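Local atomic coordinates of dihydrodipicolinate synthase family protein (Sinorhizobium meliloti, PDB entry 4DNH), a protein that is of unknown function but has a TIM-barrel fold and is named for the dihydrodipicolinate synthase family, so it may be a lyase. Residues Ala14-Thr19 against Glu357-Ala362; Arg102-Ala107 against Ala113-Gly118; Ala206-Ala211 against Lys236-Val241; Asp227-Ser232 against Ile240-Gln245; Arg350-Leu355 against Ala376-Val381. All blocks are in the same frame, centred on the assembly; numbering follows the deposited sequence.

Overall arrangement
Interactions 2 and 4 belong to one parallel eight-stranded TIM barrel, each packing a helix of a beta-alpha-beta unit on a barrel strand; their centres lie 24 Å apart and their nearest atoms about 8 Å. Interaction 3 extends interaction 4 outward through the shared helix 236-243, with centres 10 Å apart and Glu239 CG 3.8 Å from Ile231 CG2. Interactions 1 and 5 share helix 352-364 in a C-terminal helical region joined by the N-terminal hairpin; their centres are 11 Å apart and Phe359 CB lies 3.9 Å from Met378 SE. Interactions 4 and 5 are centred about 37 Å apart. Lys230 and Ser232 of interaction 4 hydrogen-bond a glycerol, probably from the crystallisation liquor.

Interaction 1: residues Ala14-Thr19 against Glu357-Ala362; sequences ARYDLT and ELFRLA
Tyr16 sends its ring toward helix 352-364 with CG anti to the backbone N (chi1 -176°), and Arg360 meets it with CG turned opposite its own carbonyl carbon, the chain then running extended to NE. The methylene carbon CG of Arg360 therefore sits over the ring face, 3.8 Å from the Tyr16 ring centroid and only 10° off its normal, a CH-pi contact. The guanidinium stands almost upright to the ring, the planes 88° apart, and is held there by Glu357, with Arg360 NH1 2.9 Å from Glu357 OE1 in a salt bridge, and by the carbonyl of Pro8 at NH2. The N-terminal beta-hairpin of strands 4-9 and 12-17 packs against helix 352-364, outside the TIM barrel. A leucine in place of Tyr16 would probably leave the aliphatic chain of Arg360 without its aromatic cover and Asp363 without the hydroxyl that bonds its carboxylate. Beside this CH-pi contact Phe359 presents its ring edge to the hairpin: Leu18 CD2 lies 3.5 Å from Phe359 CE1, the two side chains crossing at about a right angle, and Tyr16 CD2 approaches the same edge atom, Phe359 CE1, at 4.2 Å.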
# COMPACT_ATOMS: atom_id res chain seq x y z
N ALA A 14 -23.08 9.87 -20.44
CA ALA A 14 -22.58 11.14 -20.98
C ALA A 14 -21.20 11.06 -21.63
O ALA A 14 -20.31 10.32 -21.19
CB ALA A 14 -22.58 12.20 -19.89
N ARG A 15 -21.03 11.86 -22.68
CA ARG A 15 -19.79 11.95 -23.42
C ARG A 15 -18.66 12.39 -22.50
O ARG A 15 -18.79 13.37 -21.75
CB ARG A 15 -19.92 12.93 -24.58
CG ARG A 15 -19.25 12.47 -25.86
CD ARG A 15 -18.55 13.61 -26.59
NE ARG A 15 -19.28 14.88 -26.52
CZ ARG A 15 -18.74 16.08 -26.73
NH1 ARG A 15 -17.45 16.19 -27.02
NH2 ARG A 15 -19.49 17.17 -26.64
N TYR A 16 -17.57 11.64 -22.54
CA TYR A 16 -16.35 12.07 -21.92
C TYR A 16 -15.25 12.03 -22.95
O TYR A 16 -14.98 10.99 -23.53
CB TYR A 16 -15.98 11.20 -20.73
CG TYR A 16 -14.75 11.71 -20.03
CD1 TYR A 16 -14.81 12.85 -19.22
CD2 TYR A 16 -13.51 11.07 -20.20
CE1 TYR A 16 -13.68 13.33 -18.58
CE2 TYR A 16 -12.36 11.55 -19.56
CZ TYR A 16 -12.46 12.69 -18.75
OH TYR A 16 -11.36 13.18 -18.09
N ASP A 17 -14.63 13.19 -23.17
CA ASP A 17 -13.46 13.30 -24.04
C ASP A 17 -12.22 13.24 -23.17
O ASP A 17 -12.13 13.95 -22.17
CB ASP A 17 -13.47 14.66 -24.77
CG ASP A 17 -14.76 14.91 -25.53
OD1 ASP A 17 -15.22 14.01 -26.26
OD2 ASP A 17 -15.31 16.03 -25.39
N LEU A 18 -11.26 12.39 -23.54
CA LEU A 18 -10.02 12.30 -22.76
C LEU A 18 -9.14 13.51 -23.06
O LEU A 18 -8.91 13.83 -24.23
CB LEU A 18 -9.24 11.02 -23.04
CG LEU A 18 -9.86 9.65 -23.29
CD1 LEU A 18 -8.81 8.60 -22.93
CD2 LEU A 18 -11.16 9.39 -22.53
N THR A 19 -8.65 14.17 -22.01
CA THR A 19 -7.82 15.38 -22.16
C THR A 19 -6.44 15.31 -21.49
O THR A 19 -5.67 16.26 -21.54
CB THR A 19 -8.53 16.65 -21.63
OG1 THR A 19 -8.78 16.50 -20.23
CG2 THR A 19 -9.82 16.95 -22.38
N GLU A 357 -15.78 6.98 -12.91
CA GLU A 357 -15.19 8.20 -12.34
C GLU A 357 -13.68 8.05 -12.18
O GLU A 357 -12.91 8.95 -12.56
CB GLU A 357 -15.88 8.63 -11.04
CG GLU A 357 -15.26 9.86 -10.36
CD GLU A 357 -15.49 11.19 -11.10
OE1 GLU A 357 -16.02 11.17 -12.24
OE2 GLU A 357 -15.14 12.27 -10.53
N LEU A 358 -13.26 6.91 -11.64
CA LEU A 358 -11.86 6.50 -11.61
C LEU A 358 -11.16 6.69 -12.97
O LEU A 358 -10.08 7.27 -13.04
CB LEU A 358 -11.75 5.04 -11.14
CG LEU A 358 -10.37 4.53 -10.68
CD1 LEU A 358 -10.51 3.37 -9.72
CD2 LEU A 358 -9.53 4.11 -11.87
N PHE A 359 -11.77 6.22 -14.04
CA PHE A 359 -11.25 6.45 -15.40
C PHE A 359 -11.06 7.94 -15.75
O PHE A 359 -10.00 8.31 -16.25
CB PHE A 359 -12.13 5.68 -16.40
CG PHE A 359 -11.78 5.91 -17.86
CD1 PHE A 359 -12.30 7.00 -18.56
CD2 PHE A 359 -11.00 4.98 -18.55
CE1 PHE A 359 -12.00 7.19 -19.90
CE2 PHE A 359 -10.70 5.16 -19.90
CZ PHE A 359 -11.20 6.27 -20.58
N ARG A 360 -12.05 8.79 -15.47
CA ARG A 360 -11.91 10.25 -15.76
C ARG A 360 -10.80 10.90 -14.96
O ARG A 360 -10.00 11.66 -15.50
CB ARG A 360 -13.18 11.03 -15.44
CG ARG A 360 -14.46 10.55 -16.07
CD ARG A 360 -15.58 11.48 -15.63
NE ARG A 360 -16.86 11.02 -16.13
CZ ARG A 360 -17.64 10.13 -15.52
NH1 ARG A 360 -17.30 9.61 -14.35
NH2 ARG A 360 -18.79 9.79 -16.09
N LEU A 361 -10.77 10.63 -13.66
CA LEU A 361 -9.73 11.19 -12.81
C LEU A 361 -8.35 10.64 -13.18
O LEU A 361 -7.36 11.37 -13.16
CB LEU A 361 -10.05 10.98 -11.33
CG LEU A 361 -11.34 11.63 -10.79
CD1 LEU A 361 -11.70 11.07 -9.44
CD2 LEU A 361 -11.26 13.16 -10.72
N ALA A 362 -8.28 9.36 -13.57
CA ALA A 362 -7.02 8.78 -14.09
C ALA A 362 -6.57 9.47 -15.38
O ALA A 362 -5.38 9.77 -15.54
CB ALA A 362 -7.15 7.28 -14.31

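Interaction 2: residues Arg102-Ala107 against Ala113-Gly118; sequences RSLAEA and ALIACG
Apolar packing carries most of the contact between Leu104 and Ala107 of helix 93-108 and Ala113, Ile115 and Cys117 of the chain that leads into and forms strand 115-119. Ile115 works with both its branches. Its CG2, set between the backbone N and the carbonyl carbon, lies 3.8 Å from Ala107 CB and also meets Leu104, while its CG1 arm (chi1 174°) carries CD1 to within 3.7 Å of Ser103 CB. Leu104 straddles the next residue facing the helix, with Leu104 CD2 3.9 Å and Leu104 CD1 4.0 Å from Cys117 SG. At the other end the two small methyls pair, Ala107 CB to Ala113 CB at 3.8 Å, where the backbones come closest. An alanine at Leu104 would probably open a gap over Cys117 SG and strip one flank of Ile115 of its neighbour.

The polar side of the contact lies elsewhere: Ser103 OG is hydrogen-bonded to Glu80 of the adjacent strand 77-80, and Cys117 takes its backbone bonds from the strand 153-155 side. Helix and strand run antiparallel, at 171° with their axes 9.6 Å apart, as expected for the beta-alpha-beta units of a TIM barrel. With no hydrogen bond linking the two segments, their cohesion rests on aliphatic carbons, small and branched, and one sulfur atom fitted closely together.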
# COMPACT_ATOMS: atom_id res chain seq x y z
N ARG A 102 9.14 -15.64 -3.34
CA ARG A 102 9.36 -15.35 -4.77
C ARG A 102 9.93 -13.94 -5.01
O ARG A 102 10.91 -13.79 -5.74
CB ARG A 102 8.08 -15.47 -5.58
CG ARG A 102 7.24 -16.68 -5.24
CD ARG A 102 7.52 -17.81 -6.17
NE ARG A 102 6.44 -18.78 -6.14
CZ ARG A 102 5.97 -19.40 -7.21
NH1 ARG A 102 6.46 -19.13 -8.42
NH2 ARG A 102 4.99 -20.29 -7.08
N SER A 103 9.32 -12.92 -4.39
CA SER A 103 9.78 -11.54 -4.56
C SER A 103 11.23 -11.28 -4.10
O SER A 103 11.99 -10.62 -4.81
CB SER A 103 8.84 -10.56 -3.88
OG SER A 103 7.70 -10.35 -4.69
N LEU A 104 11.60 -11.82 -2.94
CA LEU A 104 12.99 -11.75 -2.48
C LEU A 104 13.92 -12.35 -3.52
O LEU A 104 14.95 -11.76 -3.85
CB LEU A 104 13.16 -12.39 -1.09
CG LEU A 104 12.50 -11.54 0.03
CD1 LEU A 104 12.43 -12.29 1.35
CD2 LEU A 104 13.20 -10.20 0.22
N ALA A 105 13.53 -13.51 -4.07
CA ALA A 105 14.34 -14.18 -5.09
C ALA A 105 14.44 -13.33 -6.34
O ALA A 105 15.50 -13.27 -6.94
CB ALA A 105 13.80 -15.56 -5.40
N GLU A 106 13.35 -12.66 -6.74
CA GLU A 106 13.43 -11.76 -7.90
C GLU A 106 14.39 -10.62 -7.60
O GLU A 106 15.25 -10.32 -8.42
CB GLU A 106 12.06 -11.19 -8.30
CG GLU A 106 11.11 -12.17 -8.97
CD GLU A 106 11.68 -12.85 -10.19
OE1 GLU A 106 12.29 -12.17 -11.05
OE2 GLU A 106 11.52 -14.08 -10.30
N ALA A 107 14.25 -10.03 -6.41
CA ALA A 107 15.06 -8.90 -5.95
C ALA A 107 16.57 -9.14 -6.02
O ALA A 107 17.30 -8.33 -6.59
CB ALA A 107 14.68 -8.52 -4.52
N ALA A 113 16.94 -3.37 -6.47
CA ALA A 113 15.64 -3.78 -5.97
C ALA A 113 15.50 -3.60 -4.45
O ALA A 113 16.00 -4.42 -3.68
CB ALA A 113 15.36 -5.22 -6.37
N LEU A 114 14.81 -2.53 -4.05
CA LEU A 114 14.53 -2.29 -2.64
C LEU A 114 13.18 -2.93 -2.29
O LEU A 114 12.19 -2.79 -3.01
CB LEU A 114 14.53 -0.79 -2.35
CG LEU A 114 13.90 -0.24 -1.05
CD1 LEU A 114 14.80 -0.44 0.16
CD2 LEU A 114 13.56 1.24 -1.22
N ILE A 115 13.14 -3.63 -1.16
CA ILE A 115 12.02 -4.46 -0.80
C ILE A 115 12.04 -4.72 0.69
O ILE A 115 13.11 -4.89 1.29
CB ILE A 115 11.98 -5.79 -1.62
CG1 ILE A 115 10.87 -6.73 -1.13
CG2 ILE A 115 13.35 -6.50 -1.62
CD1 ILE A 115 10.35 -7.67 -2.18
N ALA A 116 10.85 -4.71 1.29
CA ALA A 116 10.68 -5.03 2.70
C ALA A 116 9.36 -5.76 2.81
O ALA A 116 8.41 -5.47 2.08
CB ALA A 116 10.69 -3.76 3.55
N CYS A 117 9.30 -6.69 3.76
CA CYS A 117 8.28 -7.70 3.76
C CYS A 117 7.43 -7.65 5.01
O CYS A 117 7.97 -7.68 6.12
CB CYS A 117 8.94 -9.07 3.66
SG CYS A 117 10.06 -9.15 2.26
N GLY A 118 6.11 -7.61 4.81
CA GLY A 118 5.19 -7.57 5.93
C GLY A 118 5.19 -8.83 6.77
O GLY A 118 4.90 -9.93 6.27

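Interaction 3: residues Ala206-Ala211 against Lys236-Val241; sequences ADHMAA and KEKEIV
Lys238 lays the aliphatic part of its chain against His208 and Met209, joining the start of helix 208-221 to helix 236-243 on the outside of the TIM barrel, where these two helices precede and follow strand 226-232. Lys238 CG lies 3.8 Å from SE of the selenomethionine Met209, and farther along Lys238 CE comes 3.8 Å from His208 CB, near the plane of the imidazole and at its edge. Met209 is bent at both outer torsions, which folds its end toward the facing helix and brings Met209 CE to 4.3 Å from Val241 CG1. These contacts are made by carbon and selenium atoms alone, in a fairly open surface setting.

The polar ends find their partners away from this apolar contact. Lys238 turns at its last torsion (chi4 71°), and NZ returns to its own helix: it forms a salt bridge with Glu237, Lys238 NZ to Glu237 OE1 at 2.8 Å on the syn lone pair, and a hydrogen bond to Ser235 OG. His208 NE2 is bonded to Glu193, which limits how the ring can turn. Behind His208 and Met209 the helix start is fixed by Asp207 as N-cap, whose backbone oxygen takes two bonds, from Ala210 N and Ala211 N. Its side chain closes the cap: Asp207 OD1 accepts from Met209 N at 2.8 Å, the donor lying 44° out of the carboxylate plane.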
# COMPACT_ATOMS: atom_id res chain seq x y z
N ALA A 206 -8.47 3.91 22.58
CA ALA A 206 -9.44 4.20 21.51
C ALA A 206 -9.18 5.57 20.85
O ALA A 206 -9.59 5.81 19.71
CB ALA A 206 -10.86 4.09 22.04
N ASP A 207 -8.49 6.44 21.59
CA ASP A 207 -8.12 7.78 21.16
C ASP A 207 -6.75 7.76 20.49
O ASP A 207 -5.76 7.38 21.13
CB ASP A 207 -8.11 8.74 22.36
CG ASP A 207 -7.76 10.17 21.99
OD1 ASP A 207 -7.25 10.41 20.87
OD2 ASP A 207 -7.99 11.07 22.82
N HIS A 208 -6.70 8.18 19.24
CA HIS A 208 -5.46 8.16 18.46
C HIS A 208 -4.34 9.01 19.01
O HIS A 208 -3.17 8.71 18.78
CB HIS A 208 -5.74 8.51 16.99
CG HIS A 208 -6.55 7.46 16.27
ND1 HIS A 208 -7.52 7.77 15.38
CD2 HIS A 208 -6.50 6.06 16.32
CE1 HIS A 208 -8.06 6.63 14.89
NE2 HIS A 208 -7.44 5.59 15.47
N MSE A 209 -4.68 10.07 19.74
CA MSE A 209 -3.68 10.98 20.31
C MSE A 209 -3.00 10.37 21.51
O MSE A 209 -1.85 10.70 21.82
CB MSE A 209 -4.31 12.31 20.74
CG MSE A 209 -4.66 13.22 19.56
SE MSE A 209 -3.17 13.45 18.27
CE MSE A 209 -1.97 14.55 19.40
N ALA A 210 -3.70 9.47 22.19
CA ALA A 210 -3.17 8.82 23.37
C ALA A 210 -2.44 7.54 22.99
O ALA A 210 -1.43 7.19 23.58
CB ALA A 210 -4.28 8.55 24.38
N ALA A 211 -2.97 6.84 21.99
CA ALA A 211 -2.29 5.69 21.39
C ALA A 211 -0.92 6.09 20.80
O ALA A 211 0.05 5.33 20.90
CB ALA A 211 -3.18 5.05 20.34
N LYS A 236 -4.04 13.70 8.52
CA LYS A 236 -2.84 14.45 8.16
C LYS A 236 -2.22 15.25 9.34
O LYS A 236 -0.99 15.29 9.49
CB LYS A 236 -3.14 15.32 6.94
CG LYS A 236 -2.34 16.60 6.82
CD LYS A 236 -3.06 17.58 5.92
CE LYS A 236 -3.04 18.97 6.53
NZ LYS A 236 -3.75 19.96 5.67
N GLU A 237 -3.06 15.85 10.18
CA GLU A 237 -2.53 16.54 11.37
C GLU A 237 -1.84 15.58 12.33
O GLU A 237 -0.89 15.97 13.01
CB GLU A 237 -3.59 17.40 12.09
CG GLU A 237 -5.01 16.87 12.07
CD GLU A 237 -5.32 15.82 13.13
OE1 GLU A 237 -5.59 14.66 12.74
OE2 GLU A 237 -5.32 16.14 14.33
N LYS A 238 -2.29 14.34 12.38
CA LYS A 238 -1.73 13.38 13.31
C LYS A 238 -0.32 12.94 12.90
O LYS A 238 0.53 12.70 13.77
CB LYS A 238 -2.66 12.20 13.54
CG LYS A 238 -3.73 12.46 14.60
CD LYS A 238 -4.82 11.40 14.62
CE LYS A 238 -6.05 11.89 15.36
NZ LYS A 238 -6.78 12.95 14.62
N GLU A 239 -0.08 12.89 11.59
CA GLU A 239 1.23 12.55 11.05
C GLU A 239 2.27 13.67 11.30
O GLU A 239 3.40 13.40 11.73
CB GLU A 239 1.14 12.23 9.54
CG GLU A 239 2.41 11.63 8.97
CD GLU A 239 2.32 11.24 7.49
OE1 GLU A 239 1.23 10.85 7.02
OE2 GLU A 239 3.37 11.31 6.81
N ILE A 240 1.87 14.91 11.02
CA ILE A 240 2.75 16.06 11.16
C ILE A 240 3.19 16.19 12.61
O ILE A 240 4.38 16.38 12.88
CB ILE A 240 2.09 17.36 10.64
CG1 ILE A 240 1.95 17.28 9.11
CG2 ILE A 240 2.89 18.59 11.06
CD1 ILE A 240 1.17 18.40 8.46
N VAL A 241 2.24 16.02 13.53
CA VAL A 241 2.54 16.07 14.96
C VAL A 241 3.47 14.94 15.39
O VAL A 241 4.27 15.09 16.31
CB VAL A 241 1.26 16.11 15.84
CG1 VAL A 241 1.58 15.93 17.32
CG2 VAL A 241 0.50 17.42 15.62

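Interaction 4: residues Asp227-Ser232 against Ile240-Gln245; sequences DGIKIS and IVMRRQ
The carbonyl oxygen of Met242, whose side chain reaches across to Ile229 and Ile231, accepts a backbone bond from Gln245 N, with Met242 O and Gln245 N 3.1 Å apart. From helix 236-243 the selenomethionine side chain leaves with its CG pointing away from its own amide nitrogen (chi1 -155°) and continues fully extended, so that it spans the distance to strand 226-232, whose nearest CA atoms are more than 9 Å away. Its end touches two residues of the strand in turn: Ile231 CD1 meets Met242 SE at 4.1 Å, and Ile229 CD1 meets Met242 CE at 4.0 Å, the second pair crossing at about a right angle. Both isoleucines point outward from the barrel, whereas Lys230 between them faces the other way and is hydrogen-bonded to a glycerol. This is the packing of a beta-alpha unit of the TIM barrel, helix over strand, with Met212 and Cys215 of helix 208-221 and Met252 of strand 251-254 also against Met242. Two methyl ends and one selenoether make up the contact. Apolar, with no hydrogen bond across it, it buries little area and rests on van der Waals packing.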
# COMPACT_ATOMS: atom_id res chain seq x y z
N ASP A 227 13.84 1.28 11.64
CA ASP A 227 14.15 2.14 10.49
C ASP A 227 13.08 3.22 10.33
O ASP A 227 13.41 4.37 10.06
CB ASP A 227 14.28 1.30 9.21
CG ASP A 227 14.52 2.15 7.96
OD1 ASP A 227 15.67 2.62 7.75
OD2 ASP A 227 13.57 2.32 7.16
N GLY A 228 11.81 2.85 10.52
CA GLY A 228 10.73 3.83 10.43
C GLY A 228 9.35 3.41 10.92
O GLY A 228 9.16 2.29 11.39
N ILE A 229 8.39 4.32 10.82
CA ILE A 229 6.99 4.01 11.12
C ILE A 229 6.12 4.44 9.94
O ILE A 229 6.32 5.54 9.39
CB ILE A 229 6.49 4.62 12.46
CG1 ILE A 229 4.97 4.68 12.51
CG2 ILE A 229 7.03 6.03 12.70
CD1 ILE A 229 4.40 4.62 13.91
N LYS A 230 5.22 3.55 9.52
CA LYS A 230 4.20 3.88 8.53
C LYS A 230 2.88 4.09 9.23
O LYS A 230 2.36 3.19 9.90
CB LYS A 230 4.04 2.77 7.48
CG LYS A 230 2.85 2.97 6.56
CD LYS A 230 2.60 1.77 5.65
CE LYS A 230 1.30 1.95 4.88
NZ LYS A 230 0.98 0.88 3.89
N ILE A 231 2.31 5.28 9.06
CA ILE A 231 1.04 5.57 9.66
C ILE A 231 -0.04 5.61 8.58
O ILE A 231 0.13 6.29 7.54
CB ILE A 231 1.11 6.83 10.56
CG1 ILE A 231 -0.09 6.88 11.50
CG2 ILE A 231 1.26 8.11 9.74
CD1 ILE A 231 0.03 7.89 12.63
N SER A 232 -1.12 4.86 8.82
CA SER A 232 -2.24 4.71 7.91
C SER A 232 -3.54 5.03 8.63
O SER A 232 -4.41 4.17 8.78
CB SER A 232 -2.30 3.29 7.38
OG SER A 232 -1.30 3.07 6.41
N ILE A 240 1.87 14.91 11.02
CA ILE A 240 2.75 16.06 11.16
C ILE A 240 3.19 16.19 12.61
O ILE A 240 4.38 16.38 12.88
CB ILE A 240 2.09 17.36 10.64
CG1 ILE A 240 1.95 17.28 9.11
CG2 ILE A 240 2.89 18.59 11.06
CD1 ILE A 240 1.17 18.40 8.46
N VAL A 241 2.24 16.02 13.53
CA VAL A 241 2.54 16.07 14.96
C VAL A 241 3.47 14.94 15.39
O VAL A 241 4.27 15.09 16.31
CB VAL A 241 1.26 16.11 15.84
CG1 VAL A 241 1.58 15.93 17.32
CG2 VAL A 241 0.50 17.42 15.62
N MSE A 242 3.40 13.81 14.69
CA MSE A 242 4.18 12.66 15.10
C MSE A 242 5.57 12.66 14.54
O MSE A 242 6.52 12.30 15.24
CB MSE A 242 3.47 11.38 14.72
CG MSE A 242 3.95 10.30 15.68
SE MSE A 242 3.23 8.61 15.01
CE MSE A 242 3.70 7.52 16.59
N ARG A 243 5.71 13.09 13.29
CA ARG A 243 7.02 13.12 12.65
C ARG A 243 8.00 14.14 13.27
O ARG A 243 9.20 14.07 13.01
CB ARG A 243 6.88 13.33 11.14
CG ARG A 243 6.38 14.70 10.72
CD ARG A 243 6.38 14.81 9.21
NE ARG A 243 5.90 16.11 8.79
CZ ARG A 243 5.56 16.45 7.55
NH1 ARG A 243 5.63 15.56 6.56
NH2 ARG A 243 5.13 17.68 7.30
N ARG A 244 7.48 15.05 14.08
CA ARG A 244 8.28 16.06 14.78
C ARG A 244 8.81 15.56 16.12
O ARG A 244 9.82 16.07 16.64
CB ARG A 244 7.49 17.36 14.95
CG ARG A 244 7.20 18.08 13.63
CD ARG A 244 6.11 19.15 13.76
NE ARG A 244 5.88 19.83 12.48
CZ ARG A 244 5.22 20.97 12.32
NH1 ARG A 244 4.69 21.61 13.35
NH2 ARG A 244 5.09 21.48 11.10
N GLN A 245 8.15 14.54 16.67
CA GLN A 245 8.52 13.94 17.95
C GLN A 245 9.34 12.66 17.78
O GLN A 245 9.74 12.04 18.76
CB GLN A 245 7.28 13.62 18.78
CG GLN A 245 6.35 14.79 19.01
CD GLN A 245 5.37 14.54 20.14
OE1 GLN A 245 4.16 14.46 19.92
NE2 GLN A 245 5.90 14.38 21.35

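Interaction 5: residues Arg350-Leu355 against Ala376-Val381; sequences RSLVHL and ARMRRV
Met378, a selenomethionine, makes the first contact of the helical segment 376-381 with Leu352 and Leu355. Its chain bends at the two outer torsions and turns the methyl end to the facing helix, placing Met378 CE 4.0 Å from Leu352 CD1. Met378 SE lies 4.2 Å from Leu355 O, a loose approach to the backbone. One helical turn later comes Val381, whose CG1 packs on the same leucine methyl, Val381 CG1 to Leu352 CD1 at 4.0 Å; the two side chains slide past each other in opposite directions. Leu352 CD1 therefore sits against two residues of helix 371-384, brought there by a side chain whose CG lies beside the carbonyl carbon, opposite N (chi1 179°). Leu352 opens its own helix, whose start is capped by Ser351: His354 N gives a 3.0 Å bond to Ser351 OG. The pair of helices, 352-364 and 371-384, forms a C-terminal layer apart from the barrel strands. Helix 323-333 borders it through Phe329, against Leu355, and Tyr332, against Val381, while strand 4-9 lies along Met378 with Ile5 and Leu7 and reaches Leu352 with Pro8.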
# COMPACT_ATOMS: atom_id res chain seq x y z
N ARG A 350 -16.63 -2.16 -6.06
CA ARG A 350 -16.90 -0.78 -6.43
C ARG A 350 -17.97 -0.74 -7.52
O ARG A 350 -17.98 -1.63 -8.39
CB ARG A 350 -15.64 -0.05 -6.92
CG ARG A 350 -14.55 0.16 -5.87
CD ARG A 350 -15.02 0.92 -4.62
NE ARG A 350 -13.89 1.49 -3.88
CZ ARG A 350 -13.98 2.16 -2.72
NH1 ARG A 350 -15.15 2.36 -2.12
NH2 ARG A 350 -12.87 2.64 -2.16
N SER A 351 -18.85 0.26 -7.49
CA SER A 351 -19.90 0.38 -8.51
C SER A 351 -19.25 0.69 -9.85
O SER A 351 -18.08 1.06 -9.90
CB SER A 351 -20.89 1.48 -8.15
OG SER A 351 -20.26 2.75 -8.29
N LEU A 352 -20.00 0.52 -10.92
CA LEU A 352 -19.54 0.88 -12.24
C LEU A 352 -19.29 2.39 -12.30
O LEU A 352 -18.29 2.84 -12.88
CB LEU A 352 -20.57 0.47 -13.28
CG LEU A 352 -20.24 0.81 -14.73
CD1 LEU A 352 -19.03 0.02 -15.21
CD2 LEU A 352 -21.46 0.58 -15.64
N VAL A 353 -20.19 3.14 -11.68
CA VAL A 353 -20.14 4.59 -11.61
C VAL A 353 -18.81 5.02 -11.01
O VAL A 353 -18.20 5.99 -11.45
CB VAL A 353 -21.33 5.14 -10.76
CG1 VAL A 353 -21.08 6.58 -10.32
CG2 VAL A 353 -22.63 5.08 -11.55
N HIS A 354 -18.36 4.28 -10.00
CA HIS A 354 -17.10 4.56 -9.35
C HIS A 354 -15.93 4.26 -10.26
O HIS A 354 -14.95 5.01 -10.28
CB HIS A 354 -17.00 3.78 -8.06
CG HIS A 354 -15.68 3.90 -7.38
ND1 HIS A 354 -14.58 3.25 -7.82
CD2 HIS A 354 -15.29 4.62 -6.26
CE1 HIS A 354 -13.54 3.53 -7.01
NE2 HIS A 354 -13.98 4.36 -6.05
N LEU A 355 -16.04 3.18 -11.04
CA LEU A 355 -14.98 2.78 -11.97
C LEU A 355 -14.85 3.77 -13.13
O LEU A 355 -13.75 4.12 -13.54
CB LEU A 355 -15.19 1.33 -12.46
CG LEU A 355 -15.21 0.25 -11.37
CD1 LEU A 355 -15.60 -1.11 -11.89
CD2 LEU A 355 -13.87 0.16 -10.64
N ALA A 376 -10.38 1.22 -24.62
CA ALA A 376 -10.93 -0.03 -25.15
C ALA A 376 -11.34 -0.94 -24.01
O ALA A 376 -12.42 -1.54 -24.03
CB ALA A 376 -9.92 -0.73 -26.06
N ARG A 377 -10.48 -1.04 -23.01
CA ARG A 377 -10.77 -1.83 -21.82
C ARG A 377 -11.97 -1.32 -21.03
O ARG A 377 -12.81 -2.13 -20.62
CB ARG A 377 -9.53 -1.96 -20.95
CG ARG A 377 -8.78 -3.22 -21.30
CD ARG A 377 -7.29 -3.12 -21.12
NE ARG A 377 -6.67 -4.33 -21.68
CZ ARG A 377 -5.92 -5.17 -21.00
NH1 ARG A 377 -5.64 -4.95 -19.72
NH2 ARG A 377 -5.42 -6.24 -21.61
N MSE A 378 -12.07 0.00 -20.86
CA MSE A 378 -13.28 0.60 -20.29
C MSE A 378 -14.51 0.25 -21.09
O MSE A 378 -15.57 -0.01 -20.52
CB MSE A 378 -13.15 2.12 -20.14
CG MSE A 378 -14.33 2.71 -19.37
SE MSE A 378 -14.18 2.53 -17.40
CE MSE A 378 -15.96 1.76 -17.07
N ARG A 379 -14.39 0.24 -22.42
CA ARG A 379 -15.51 -0.12 -23.28
C ARG A 379 -15.96 -1.56 -23.04
O ARG A 379 -17.16 -1.83 -23.02
CB ARG A 379 -15.18 0.09 -24.76
CG ARG A 379 -15.77 1.34 -25.39
CD ARG A 379 -14.67 2.11 -26.13
NE ARG A 379 -15.11 2.73 -27.37
CZ ARG A 379 -15.63 3.95 -27.48
NH1 ARG A 379 -15.81 4.71 -26.42
NH2 ARG A 379 -16.00 4.41 -28.67
N ARG A 380 -15.00 -2.47 -22.86
CA ARG A 380 -15.32 -3.88 -22.62
C ARG A 380 -16.01 -4.07 -21.28
O ARG A 380 -16.89 -4.93 -21.15
CB ARG A 380 -14.06 -4.77 -22.70
CG ARG A 380 -13.86 -5.41 -24.07
CD ARG A 380 -12.97 -6.65 -24.04
NE ARG A 380 -11.57 -6.35 -24.35
CZ ARG A 380 -10.55 -6.51 -23.50
NH1 ARG A 380 -10.74 -6.97 -22.26
NH2 ARG A 380 -9.32 -6.20 -23.90
N VAL A 381 -15.63 -3.25 -20.31
CA VAL A 381 -16.24 -3.26 -18.98
C VAL A 381 -17.69 -2.74 -19.02
O VAL A 381 -18.59 -3.36 -18.46
CB VAL A 381 -15.37 -2.49 -17.96
CG1 VAL A 381 -16.11 -2.32 -16.63
CG2 VAL A 381 -14.05 -3.22 -17.75